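Local coordinates for sugar ABC transporter (Sugar-binding protein) (Bacillus halodurans, PDB 4YO7) that binds myo-inositol between its two lobes and probably serves as the solute-binding component of an ABC transporter for sugars and related polyols, at residues A[117-122]-A[140-145]; A[92-97]-A[105-110]; A[147-152]-A[179-184]. All blocks are in the same frame, centred on the assembly; numbering follows the deposited sequence.

Contact 1 (A[117-122]-A[140-145])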
ATOM      1  N   ASP A 117      11.129  10.649  13.114  1.00 12.56           N
ATOM      2  CA  ASP A 117      11.346  12.051  13.442  1.00 13.80           C
ATOM      3  C   ASP A 117      10.041  12.858  13.401  1.00 12.81           C
ATOM      4  O   ASP A 117       9.815  13.742  14.241  1.00 11.60           O
ATOM      5  CB  ASP A 117      12.359  12.668  12.490  1.00 14.35           C
ATOM      6  CG  ASP A 117      13.718  12.004  12.570  1.00 25.43           C
ATOM      7  OD1 ASP A 117      14.147  11.636  13.675  1.00 25.85           O
ATOM      8  OD2 ASP A 117      14.341  11.834  11.515  1.00 27.87           O
ATOM      9  N   ILE A 118       9.198  12.563  12.416  1.00  9.69           N
ATOM     10  CA  ILE A 118       7.901  13.212  12.293  1.00  8.78           C
ATOM     11  C   ILE A 118       7.031  12.928  13.509  1.00  8.69           C
ATOM     12  O   ILE A 118       6.482  13.849  14.113  1.00 10.33           O
ATOM     13  CB  ILE A 118       7.183  12.750  10.998  1.00 10.34           C
ATOM     14  CG1 ILE A 118       7.873  13.381   9.781  1.00 13.92           C
ATOM     15  CG2 ILE A 118       5.690  13.096  11.035  1.00 10.72           C
ATOM     16  CD1 ILE A 118       7.378  12.862   8.427  1.00 15.77           C
ATOM     17  N   VAL A 119       6.877  11.657  13.874  1.00  8.54           N
ATOM     18  CA  VAL A 119       6.063  11.329  15.040  1.00  8.62           C
ATOM     19  C   VAL A 119       6.626  11.946  16.321  1.00 11.75           C
ATOM     20  O   VAL A 119       5.873  12.481  17.138  1.00 10.56           O
ATOM     21  CB  VAL A 119       5.915   9.799  15.184  1.00 10.46           C
ATOM     22  CG1 VAL A 119       5.190   9.440  16.463  1.00 17.78           C
ATOM     23  CG2 VAL A 119       5.143   9.254  14.023  1.00 14.30           C
ATOM     24  N   ASN A 120       7.945  11.924  16.483  1.00 11.92           N
ATOM     25  CA  ASN A 120       8.548  12.546  17.655  1.00 14.03           C
ATOM     26  C   ASN A 120       8.222  14.027  17.756  1.00 11.80           C
ATOM     27  O   ASN A 120       7.866  14.527  18.832  1.00 10.90           O
ATOM     28  CB  ASN A 120      10.064  12.364  17.644  1.00 12.69           C
ATOM     29  CG  ASN A 120      10.481  10.943  17.972  1.00 24.13           C
ATOM     30  OD1 ASN A 120       9.758  10.208  18.648  1.00 28.67           O
ATOM     31  ND2 ASN A 120      11.668  10.557  17.516  1.00 33.82           N
HETATM   32  N   MSE A 121       8.325  14.714  16.631  1.00 12.12           N
HETATM   33  CA  MSE A 121       8.087  16.145  16.574  1.00 10.30           C
HETATM   34  C   MSE A 121       6.630  16.500  16.871  1.00  9.75           C
HETATM   35  O   MSE A 121       6.355  17.443  17.635  1.00 11.36           O
HETATM   36  CB  MSE A 121       8.505  16.654  15.190  1.00 15.04           C
HETATM   37  CG  MSE A 121       8.383  18.110  15.001  1.00 36.26           C
HETATM   38 SE   MSE A 121       9.177  18.609  13.287  1.00 59.41          SE
HETATM   39  CE  MSE A 121       8.219  17.537  11.998  1.00 24.55           C
ATOM     40  N   VAL A 122       5.698  15.744  16.284  1.00  8.48           N
ATOM     41  CA  VAL A 122       4.296  16.034  16.450  1.00  8.07           C
ATOM     42  C   VAL A 122       3.911  15.667  17.887  1.00  8.10           C
ATOM     43  O   VAL A 122       3.175  16.401  18.518  1.00  8.86           O
ATOM     44  CB  VAL A 122       3.429  15.308  15.391  1.00  9.77           C
ATOM     45  CG1 VAL A 122       1.952  15.568  15.596  1.00  8.92           C
ATOM     46  CG2 VAL A 122       3.824  15.784  14.038  1.00  8.80           C
ATOM     47  N   ASP A 140       3.954   2.680  17.139  1.00  8.39           N
ATOM     48  CA  ASP A 140       3.134   2.682  18.353  1.00  7.99           C
ATOM     49  C   ASP A 140       3.341   3.958  19.170  1.00  9.75           C
ATOM     50  O   ASP A 140       2.668   4.157  20.195  1.00 10.17           O
ATOM     51  CB  ASP A 140       3.346   1.398  19.213  1.00 11.11           C
ATOM     52  CG  ASP A 140       4.718   1.267  19.829  1.00 13.43           C
ATOM     53  OD1 ASP A 140       5.472   2.270  19.910  1.00 11.95           O
ATOM     54  OD2 ASP A 140       4.998   0.130  20.309  1.00 13.00           O
ATOM     55  N   GLN A 141       4.202   4.858  18.694  1.00  7.86           N
ATOM     56  CA  GLN A 141       4.346   6.161  19.327  1.00 11.05           C
ATOM     57  C   GLN A 141       3.363   7.163  18.726  1.00 10.92           C
ATOM     58  O   GLN A 141       3.151   8.242  19.272  1.00 10.80           O
ATOM     59  CB  GLN A 141       5.788   6.668  19.194  1.00 11.82           C
ATOM     60  CG  GLN A 141       6.715   5.906  20.107  1.00 25.12           C
ATOM     61  CD  GLN A 141       8.159   5.982  19.690  1.00 49.20           C
ATOM     62  OE1 GLN A 141       8.702   7.070  19.484  1.00 55.62           O
ATOM     63  NE2 GLN A 141       8.799   4.819  19.561  1.00 52.22           N
ATOM     64  N   ALA A 142       2.736   6.808  17.618  1.00  8.43           N
ATOM     65  CA  ALA A 142       1.739   7.674  17.029  1.00  7.46           C
ATOM     66  C   ALA A 142       0.428   7.529  17.785  1.00 10.68           C
ATOM     67  O   ALA A 142       0.300   6.672  18.639  1.00 10.91           O
ATOM     68  CB  ALA A 142       1.543   7.348  15.545  1.00  8.80           C
ATOM     69  N   THR A 143      -0.550   8.375  17.484  1.00  7.43           N
ATOM     70  CA  THR A 143      -1.823   8.330  18.215  1.00  7.86           C
ATOM     71  C   THR A 143      -2.679   7.152  17.758  1.00  8.35           C
ATOM     72  O   THR A 143      -3.366   6.533  18.552  1.00  8.44           O
ATOM     73  CB  THR A 143      -2.601   9.618  18.037  1.00 10.34           C
ATOM     74  OG1 THR A 143      -1.712  10.700  18.284  1.00  8.42           O
ATOM     75  CG2 THR A 143      -3.784   9.695  18.998  1.00 14.28           C
ATOM     76  N   ALA A 144      -2.614   6.845  16.470  1.00  7.87           N
ATOM     77  CA  ALA A 144      -3.286   5.665  15.927  1.00  8.91           C
ATOM     78  C   ALA A 144      -2.727   5.339  14.563  1.00  8.74           C
ATOM     79  O   ALA A 144      -2.172   6.207  13.905  1.00  9.42           O
ATOM     80  CB  ALA A 144      -4.815   5.889  15.839  1.00 10.33           C
ATOM     81  N   PHE A 145      -2.894   4.075  14.174  1.00  7.37           N
ATOM     82  CA  PHE A 145      -2.556   3.585  12.831  1.00  7.26           C
ATOM     83  C   PHE A 145      -3.821   3.076  12.162  1.00  7.72           C
ATOM     84  O   PHE A 145      -4.592   2.328  12.781  1.00  9.68           O
ATOM     85  CB  PHE A 145      -1.516   2.448  12.871  1.00  8.42           C
ATOM     86  CG  PHE A 145      -1.198   1.890  11.515  1.00  7.90           C
ATOM     87  CD1 PHE A 145      -0.424   2.621  10.628  1.00  8.92           C
ATOM     88  CD2 PHE A 145      -1.702   0.664  11.104  1.00 15.27           C
ATOM     89  CE1 PHE A 145      -0.155   2.140   9.367  1.00  7.62           C
ATOM     90  CE2 PHE A 145      -1.397   0.159   9.830  1.00 12.71           C
ATOM     91  CZ  PHE A 145      -0.629   0.900   8.966  1.00 12.05           C
TER
HETATM   92  O   HOH W   1      11.898   7.378  18.947  1.00 41.65           O
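Val119, on helix 112-125, and Ala142, in the turn leading into strand 144-147, bring the two backbones nearest each other, with 6.0 Å between Val119 CA and Ala142 CA. Val119 carries most of the apolar packing. Its CG1 lies anti to the backbone N (chi1 174°), which sends this methyl off the helix and over the peptide that joins Gln141 to Ala142. There Val119 CG1 rests 3.7 Å from the carbonyl Gln141 O and 3.8 Å from Ala142 N. The same methyl meets the first side-chain carbon of the glutamine, Val119 CG1 to Gln141 CB being 3.9 Å, and reaches the methyl of Ala142 more loosely, at 4.3 Å from Ala142 CB. A single valine branch thus covers the bend of the chain without any direct hydrogen bond between the segments.

At the solvent side the contact turns polar. The Gln141 side chain, extended beyond CG, and that of Asn120 cross at a slant, their amide planes turned only 20° apart. Their carbonyl oxygens face each other: Asn120 OD1 and Gln141 OE1 stand 3.4 Å apart, both acceptors, and cannot bond directly. A water loosely links the two amides, donating to Gln141 OE1 (3.3 Å) and accepting a weak bond from Asn120 ND2.

Asn123 ND2, further along the helix, binds the carbonyl O of Gln141 and adds a polar tie to the methyl packing. Phe136, in a loop, also packs on Val119, while Ile131 of strand 129-132 touches Ala142. Helix 112-125 also lays Ile118 and Val122 on Ile129 of that strand, and its Met121, a selenomethionine, meets helix 87-100; the contact therefore joins the helix to the loop where strand 144-147 enters the parallel sheet.

Contact 2 (A[92-97]-A[105-110])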
ATOM      1  N   ALA A  92       8.588  19.376   6.047  1.00  9.08           N
ATOM      2  CA  ALA A  92       8.231  20.800   5.993  1.00 12.09           C
ATOM      3  C   ALA A  92       6.716  20.999   6.095  1.00 11.13           C
ATOM      4  O   ALA A  92       6.252  21.951   6.717  1.00 12.91           O
ATOM      5  CB  ALA A  92       8.772  21.460   4.712  1.00 14.75           C
ATOM      6  N   GLN A  93       5.945  20.098   5.503  1.00  8.83           N
ATOM      7  CA  GLN A  93       4.498  20.134   5.626  1.00  8.99           C
ATOM      8  C   GLN A  93       4.057  19.922   7.056  1.00  9.09           C
ATOM      9  O   GLN A  93       3.221  20.641   7.578  1.00  9.15           O
ATOM     10  CB  GLN A  93       3.874  19.091   4.679  1.00 10.08           C
ATOM     11  CG  GLN A  93       4.124  19.469   3.239  1.00 10.49           C
ATOM     12  CD  GLN A  93       3.774  18.406   2.210  1.00 14.75           C
ATOM     13  OE1 GLN A  93       3.548  17.242   2.538  1.00 13.33           O
ATOM     14  NE2 GLN A  93       3.732  18.819   0.936  1.00 13.66           N
ATOM     15  N   VAL A  94       4.639  18.935   7.705  1.00  9.06           N
ATOM     16  CA  VAL A  94       4.313  18.668   9.105  1.00  8.05           C
ATOM     17  C   VAL A  94       4.717  19.819  10.021  1.00  9.17           C
ATOM     18  O   VAL A  94       3.954  20.205  10.903  1.00  9.57           O
ATOM     19  CB  VAL A  94       4.965  17.341   9.536  1.00  9.27           C
ATOM     20  CG1 VAL A  94       4.804  17.085  11.032  1.00 10.60           C
ATOM     21  CG2 VAL A  94       4.321  16.211   8.763  1.00 11.18           C
ATOM     22  N   GLU A  95       5.900  20.386   9.807  1.00  8.23           N
ATOM     23  CA  GLU A  95       6.329  21.546  10.597  1.00  8.45           C
ATOM     24  C   GLU A  95       5.350  22.722  10.441  1.00 11.04           C
ATOM     25  O   GLU A  95       5.089  23.448  11.399  1.00 10.14           O
ATOM     26  CB  GLU A  95       7.736  21.964  10.181  1.00  9.84           C
ATOM     27  CG  GLU A  95       8.811  20.988  10.670  1.00 19.33           C
ATOM     28  CD  GLU A  95      10.184  21.242  10.051  1.00 40.58           C
ATOM     29  OE1 GLU A  95      10.298  22.095   9.149  1.00 49.17           O
ATOM     30  OE2 GLU A  95      11.150  20.571  10.461  1.00 43.60           O
ATOM     31  N   ASN A  96       4.854  22.924   9.230  1.00 11.80           N
ATOM     32  CA  ASN A  96       3.848  23.945   8.971  1.00  9.00           C
ATOM     33  C   ASN A  96       2.553  23.659   9.712  1.00  8.72           C
ATOM     34  O   ASN A  96       1.962  24.548  10.315  1.00  9.66           O
ATOM     35  CB  ASN A  96       3.590  24.073   7.462  1.00 11.57           C
ATOM     36  CG  ASN A  96       2.553  25.136   7.136  1.00 16.59           C
ATOM     37  OD1 ASN A  96       1.393  24.833   6.950  1.00 17.93           O
ATOM     38  ND2 ASN A  96       2.971  26.384   7.083  1.00 20.49           N
ATOM     39  N   PHE A  97       2.113  22.409   9.687  1.00  8.38           N
ATOM     40  CA  PHE A  97       0.925  22.032  10.450  1.00  8.18           C
ATOM     41  C   PHE A  97       1.101  22.296  11.947  1.00  8.08           C
ATOM     42  O   PHE A  97       0.192  22.776  12.596  1.00  8.14           O
ATOM     43  CB  PHE A  97       0.574  20.559  10.250  1.00 10.01           C
ATOM     44  CG  PHE A  97       0.248  20.166   8.829  1.00  8.03           C
ATOM     45  CD1 PHE A  97      -0.246  21.059   7.892  1.00 11.74           C
ATOM     46  CD2 PHE A  97       0.393  18.826   8.465  1.00  7.82           C
ATOM     47  CE1 PHE A  97      -0.540  20.623   6.599  1.00 14.98           C
ATOM     48  CE2 PHE A  97       0.105  18.411   7.196  1.00  9.68           C
ATOM     49  CZ  PHE A  97      -0.368  19.298   6.271  1.00 11.63           C
ATOM     50  N   ILE A 105      -3.172  15.715  12.804  1.00  5.58           N
ATOM     51  CA  ILE A 105      -2.362  15.505  11.609  1.00  5.86           C
ATOM     52  C   ILE A 105      -2.531  14.065  11.146  1.00  7.29           C
ATOM     53  O   ILE A 105      -2.526  13.156  11.953  1.00  9.89           O
ATOM     54  CB  ILE A 105      -0.889  15.810  11.876  1.00  9.37           C
ATOM     55  CG1 ILE A 105      -0.749  17.311  12.150  1.00 10.40           C
ATOM     56  CG2 ILE A 105      -0.010  15.390  10.705  1.00  8.78           C
ATOM     57  CD1 ILE A 105       0.610  17.728  12.671  1.00  9.48           C
ATOM     58  N   ILE A 106      -2.692  13.897   9.838  1.00  6.97           N
ATOM     59  CA  ILE A 106      -2.662  12.582   9.188  1.00  7.65           C
ATOM     60  C   ILE A 106      -1.424  12.550   8.305  1.00  7.60           C
ATOM     61  O   ILE A 106      -1.264  13.411   7.432  1.00  7.72           O
ATOM     62  CB  ILE A 106      -3.916  12.291   8.322  1.00  6.83           C
ATOM     63  CG1 ILE A 106      -5.192  12.390   9.155  1.00  7.70           C
ATOM     64  CG2 ILE A 106      -3.789  10.906   7.659  1.00  8.16           C
ATOM     65  CD1 ILE A 106      -6.466  12.337   8.318  1.00  8.18           C
ATOM     66  N   VAL A 107      -0.556  11.557   8.537  1.00  6.18           N
ATOM     67  CA  VAL A 107       0.618  11.315   7.686  1.00  6.64           C
ATOM     68  C   VAL A 107       0.627   9.905   7.105  1.00 10.19           C
ATOM     69  O   VAL A 107       0.388   8.931   7.802  1.00  9.50           O
ATOM     70  CB  VAL A 107       1.943  11.502   8.456  1.00  9.32           C
ATOM     71  CG1 VAL A 107       3.159  11.106   7.607  1.00 11.81           C
ATOM     72  CG2 VAL A 107       2.083  12.936   8.896  1.00 12.17           C
ATOM     73  N   ASN A 108       0.905   9.843   5.810  1.00 13.55           N
ATOM     74  CA  ASN A 108       1.276   8.625   5.083  1.00 14.21           C
ATOM     75  C   ASN A 108       2.815   8.699   4.783  1.00 11.90           C
ATOM     76  O   ASN A 108       3.215   9.439   3.897  1.00 11.68           O
ATOM     77  CB  ASN A 108       0.395   8.586   3.826  1.00 12.37           C
ATOM     78  CG  ASN A 108       0.794   7.546   2.838  1.00 12.24           C
ATOM     79  OD1 ASN A 108       1.225   7.874   1.746  1.00 12.87           O
ATOM     80  ND2 ASN A 108       0.582   6.269   3.177  1.00 14.15           N
ATOM     81  N   PRO A 109       3.679   8.021   5.581  1.00  6.66           N
ATOM     82  CA  PRO A 109       5.106   8.410   5.563  1.00  8.13           C
ATOM     83  C   PRO A 109       5.864   8.059   4.299  1.00  9.04           C
ATOM     84  O   PRO A 109       5.754   6.951   3.813  1.00  9.13           O
ATOM     85  CB  PRO A 109       5.735   7.622   6.713  1.00 14.05           C
ATOM     86  CG  PRO A 109       4.640   6.881   7.378  1.00 19.47           C
ATOM     87  CD  PRO A 109       3.344   7.145   6.728  1.00 11.36           C
ATOM     88  N   VAL A 110       6.666   9.000   3.832  1.00  7.03           N
ATOM     89  CA  VAL A 110       7.536   8.782   2.697  1.00  8.34           C
ATOM     90  C   VAL A 110       8.546   7.680   2.970  1.00  9.15           C
ATOM     91  O   VAL A 110       8.798   6.853   2.102  1.00  9.33           O
ATOM     92  CB  VAL A 110       8.227  10.105   2.315  1.00  8.03           C
ATOM     93  CG1 VAL A 110       9.361   9.887   1.296  1.00  8.45           C
ATOM     94  CG2 VAL A 110       7.165  11.064   1.783  1.00  8.41           C
TER
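Phe97 and Ile105 meet where the helix comes closest to the strand, Phe97 CB lying 3.7 Å from Ile105 CD1. The isoleucine runs obliquely past the root of the aromatic side chain: its CG1 is 4.0 Å from Phe97 CB, and its CG2 branch approaches the ring at Phe97 CD2, 4.1 Å away. With CG1 anti to the carbonyl carbon (chi1 -67°) and the chain extended beyond it, Ile105 carries its terminal methyl up to the helix. One turn back along the helix, Val94 makes a lighter touch, its CG2 meeting Val107 CG2 at 4.0 Å with the two side chains roughly at right angles. Cutting Ile105 back to an alanine would probably leave Phe97 CB and one corner of its ring without the isoleucine branches that meet them and open a gap between helix and strand.

Further out, Gln93 O sits 3.3 Å above one face of the Phe97 ring, offset toward its rim, while Ile79 and Ser81 of strand 76-82 and Val102 of the connecting loop also touch this side chain. Val122 and Met121 of helix 112-125 adjoin Val94, and Ile129 packs on Val107. The helix is tied to neighbouring strands by Gln93, whose side chain bonds Ser51 OG and Asp82 O; Gln90 holds the chain after the strand through Asn108 O and Val110 N.

Helix 87-100 connects parallel strands 76-82 and 104-107, which have strand 46-52 between them in the sheet: this is a beta-alpha-beta crossover of the Rossmann-like lobe found in periplasmic binding proteins.

Contact 3 (A[147-152]-A[179-184])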
ATOM      1  N   GLY A 147      -4.690   1.145   8.618  1.00  9.80           N
ATOM      2  CA  GLY A 147      -4.095   0.476   7.475  1.00  8.36           C
ATOM      3  C   GLY A 147      -4.298  -1.013   7.545  1.00  8.31           C
ATOM      4  O   GLY A 147      -5.207  -1.480   8.197  1.00 11.52           O
ATOM      5  N   SER A 148      -3.433  -1.752   6.856  1.00  8.29           N
ATOM      6  CA  SER A 148      -3.567  -3.187   6.747  1.00 10.65           C
ATOM      7  C   SER A 148      -2.221  -3.839   6.989  1.00 12.26           C
ATOM      8  O   SER A 148      -1.177  -3.237   6.767  1.00 13.22           O
ATOM      9  CB  SER A 148      -4.106  -3.551   5.374  1.00 12.00           C
ATOM     10  OG  SER A 148      -5.386  -2.977   5.186  1.00 10.87           O
ATOM     11  N   GLU A 149      -2.250  -5.082   7.436  1.00 10.17           N
ATOM     12  CA  GLU A 149      -1.034  -5.754   7.887  1.00 10.87           C
ATOM     13  C   GLU A 149      -0.286  -6.389   6.713  1.00  9.32           C
ATOM     14  O   GLU A 149      -0.723  -7.396   6.159  1.00 10.36           O
ATOM     15  CB  GLU A 149      -1.397  -6.819   8.916  1.00 14.19           C
ATOM     16  CG  GLU A 149      -0.196  -7.559   9.482  1.00 13.96           C
ATOM     17  CD  GLU A 149       0.593  -6.705  10.461  1.00 33.60           C
ATOM     18  OE1 GLU A 149      -0.031  -6.113  11.378  1.00 28.73           O
ATOM     19  OE2 GLU A 149       1.837  -6.624  10.318  1.00 28.93           O
ATOM     20  N   SER A 150       0.834  -5.788   6.339  1.00  9.29           N
ATOM     21  CA  SER A 150       1.495  -6.122   5.096  1.00  7.63           C
ATOM     22  C   SER A 150       1.844  -7.588   4.928  1.00  9.10           C
ATOM     23  O   SER A 150       1.642  -8.143   3.844  1.00  8.17           O
ATOM     24  CB  SER A 150       2.774  -5.292   4.976  1.00 10.56           C
ATOM     25  OG  SER A 150       2.452  -3.924   4.903  1.00  9.37           O
ATOM     26  N   ILE A 151       2.377  -8.219   5.972  1.00  8.08           N
ATOM     27  CA  ILE A 151       2.817  -9.602   5.805  1.00  9.05           C
ATOM     28  C   ILE A 151       1.632 -10.506   5.448  1.00 11.64           C
ATOM     29  O   ILE A 151       1.825 -11.488   4.721  1.00  9.59           O
ATOM     30  CB  ILE A 151       3.534 -10.143   7.049  1.00  8.83           C
ATOM     31  CG1 ILE A 151       4.221 -11.467   6.715  1.00 11.58           C
ATOM     32  CG2 ILE A 151       2.588 -10.258   8.209  1.00 12.73           C
ATOM     33  CD1 ILE A 151       5.187 -11.946   7.735  1.00 17.82           C
ATOM     34  N   GLN A 152       0.428 -10.151   5.922  1.00 10.89           N
ATOM     35  CA  GLN A 152      -0.800 -10.907   5.629  1.00 13.08           C
ATOM     36  C   GLN A 152      -1.044 -10.921   4.110  1.00 10.21           C
ATOM     37  O   GLN A 152      -1.419 -11.961   3.538  1.00 10.98           O
ATOM     38  CB  GLN A 152      -2.022 -10.314   6.387  1.00 17.25           C
ATOM     39  CG  GLN A 152      -3.425 -10.826   5.931  1.00 37.15           C
ATOM     40  CD  GLN A 152      -4.652 -10.219   6.700  1.00 49.01           C
ATOM     41  OE1 GLN A 152      -4.974  -9.017   6.603  1.00 20.47           O
ATOM     42  NE2 GLN A 152      -5.359 -11.082   7.424  1.00 60.82           N
ATOM     43  N   GLY A 179      12.825  -0.745   1.360  1.00  6.77           N
ATOM     44  CA  GLY A 179      12.796  -0.245   2.722  1.00  8.42           C
ATOM     45  C   GLY A 179      11.424   0.207   3.218  1.00  8.78           C
ATOM     46  O   GLY A 179      11.281   0.500   4.413  1.00  8.42           O
ATOM     47  N   HIS A 180      10.442   0.314   2.333  1.00  7.87           N
ATOM     48  CA  HIS A 180       9.070   0.484   2.804  1.00  7.35           C
ATOM     49  C   HIS A 180       8.715  -0.765   3.602  1.00  8.05           C
ATOM     50  O   HIS A 180       9.095  -1.873   3.225  1.00  6.53           O
ATOM     51  CB  HIS A 180       8.085   0.646   1.657  1.00  7.57           C
ATOM     52  CG  HIS A 180       8.141   1.977   0.975  1.00  8.15           C
ATOM     53  ND1 HIS A 180       7.084   2.465   0.237  1.00  9.30           N
ATOM     54  CD2 HIS A 180       9.116   2.907   0.891  1.00 11.15           C
ATOM     55  CE1 HIS A 180       7.398   3.645  -0.260  1.00  9.15           C
ATOM     56  NE2 HIS A 180       8.629   3.943   0.127  1.00  8.70           N
ATOM     57  N   GLU A 181       7.951  -0.614   4.683  1.00  6.85           N
ATOM     58  CA  GLU A 181       7.538  -1.799   5.422  1.00  7.00           C
ATOM     59  C   GLU A 181       6.728  -2.741   4.548  1.00  7.26           C
ATOM     60  O   GLU A 181       6.828  -3.967   4.688  1.00  8.99           O
ATOM     61  CB  GLU A 181       6.752  -1.392   6.670  1.00  7.35           C
ATOM     62  CG  GLU A 181       6.364  -2.553   7.544  1.00  7.62           C
ATOM     63  CD  GLU A 181       5.034  -3.185   7.236  1.00 11.41           C
ATOM     64  OE1 GLU A 181       4.384  -2.777   6.258  1.00 10.58           O
ATOM     65  OE2 GLU A 181       4.659  -4.142   7.977  1.00 10.19           O
ATOM     66  N   ALA A 182       5.944  -2.185   3.617  1.00  7.17           N
ATOM     67  CA  ALA A 182       5.106  -3.043   2.770  1.00  7.11           C
ATOM     68  C   ALA A 182       5.980  -3.904   1.856  1.00  9.36           C
ATOM     69  O   ALA A 182       5.650  -5.048   1.588  1.00  8.12           O
ATOM     70  CB  ALA A 182       4.140  -2.219   1.945  1.00  9.47           C
ATOM     71  N   GLN A 183       7.124  -3.368   1.430  1.00  6.62           N
ATOM     72  CA  GLN A 183       8.044  -4.122   0.601  1.00  6.51           C
ATOM     73  C   GLN A 183       8.667  -5.221   1.433  1.00  6.95           C
ATOM     74  O   GLN A 183       8.611  -6.407   1.054  1.00  7.61           O
ATOM     75  CB  GLN A 183       9.123  -3.196  -0.012  1.00  6.45           C
ATOM     76  CG  GLN A 183      10.268  -3.939  -0.737  1.00  8.71           C
ATOM     77  CD  GLN A 183      11.412  -4.325   0.193  1.00  7.09           C
ATOM     78  OE1 GLN A 183      11.935  -3.491   0.942  1.00  9.33           O
ATOM     79  NE2 GLN A 183      11.822  -5.597   0.134  1.00  9.51           N
ATOM     80  N   ILE A 184       9.252  -4.846   2.571  1.00  6.82           N
ATOM     81  CA  ILE A 184       9.959  -5.789   3.401  1.00  6.69           C
ATOM     82  C   ILE A 184       9.030  -6.927   3.791  1.00  9.93           C
ATOM     83  O   ILE A 184       9.399  -8.112   3.717  1.00  9.00           O
ATOM     84  CB  ILE A 184      10.528  -5.101   4.677  1.00  8.66           C
ATOM     85  CG1 ILE A 184      11.625  -4.109   4.300  1.00  9.27           C
ATOM     86  CG2 ILE A 184      11.030  -6.163   5.679  1.00 14.11           C
ATOM     87  CD1 ILE A 184      11.951  -3.135   5.409  1.00 13.41           C
TER
HETATM   88  O   HOH W   2       3.412  -6.780   8.247  1.00 10.18           O
HETATM   89  O   HOH W   3       1.842  -3.641   8.065  1.00 10.70           O
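Ser150 OG donates a short hydrogen bond of 2.6 Å to Glu181 OE1, using the syn lone pair of that carboxylate oxygen. The glutamate reaches across by leaving its helix with CG anti to the backbone N (chi1 -176°) and bending at chi2 (-90°). Its other oxygen, Glu181 OE2, accepts at 2.9 Å from a water that in turn accepts from Ile151 N; a second water, 2.9 Å from Glu181 OE2, accepts from Ser150 N and probably donates to the carboxylate. Glu181 is thus linked to two backbone N-H groups where helix 150-164 starts.

The chain crosses here from the lobe of strand 144-147 to the second lobe of this periplasmic binding protein, where the starts of helices 150-164 and 181-195 meet. The water on Ile151 N also donates to Glu149 OE2 (2.6 Å), bridging Glu149 OE2 and Glu181 OE2, 4.4 Å apart; their like charges might raise the proton affinity of one of them. Ser150 OG also rests on Ala182 CA at 3.5 Å, and Met185 of helix 181-195 touches Ser150 as well. Ala182 has its side chain about 5 Å from the bound myo-inositol.

How the contacts relate
Contact 2 is wholly buried and apolar, whereas contacts 1 and 3 are partly buried and bring in water. Contacts 1 and 2 belong to the same lobe and meet directly, helix 112-125 packing against both elements of contact 2, with Val122 reaching Ile105 on the strand; strand 104-107 runs on into that helix, so the two share one core around the six-stranded sheet. Contact 1 adds to its valine packing a loosely water-linked amide pair on the solvent side. Contact 3 follows contact 1 in the chain, through strand 144-147, but relies on a carboxylate, a hydroxyl and waters nearer the centre of the protein, close to the inositol between the lobes.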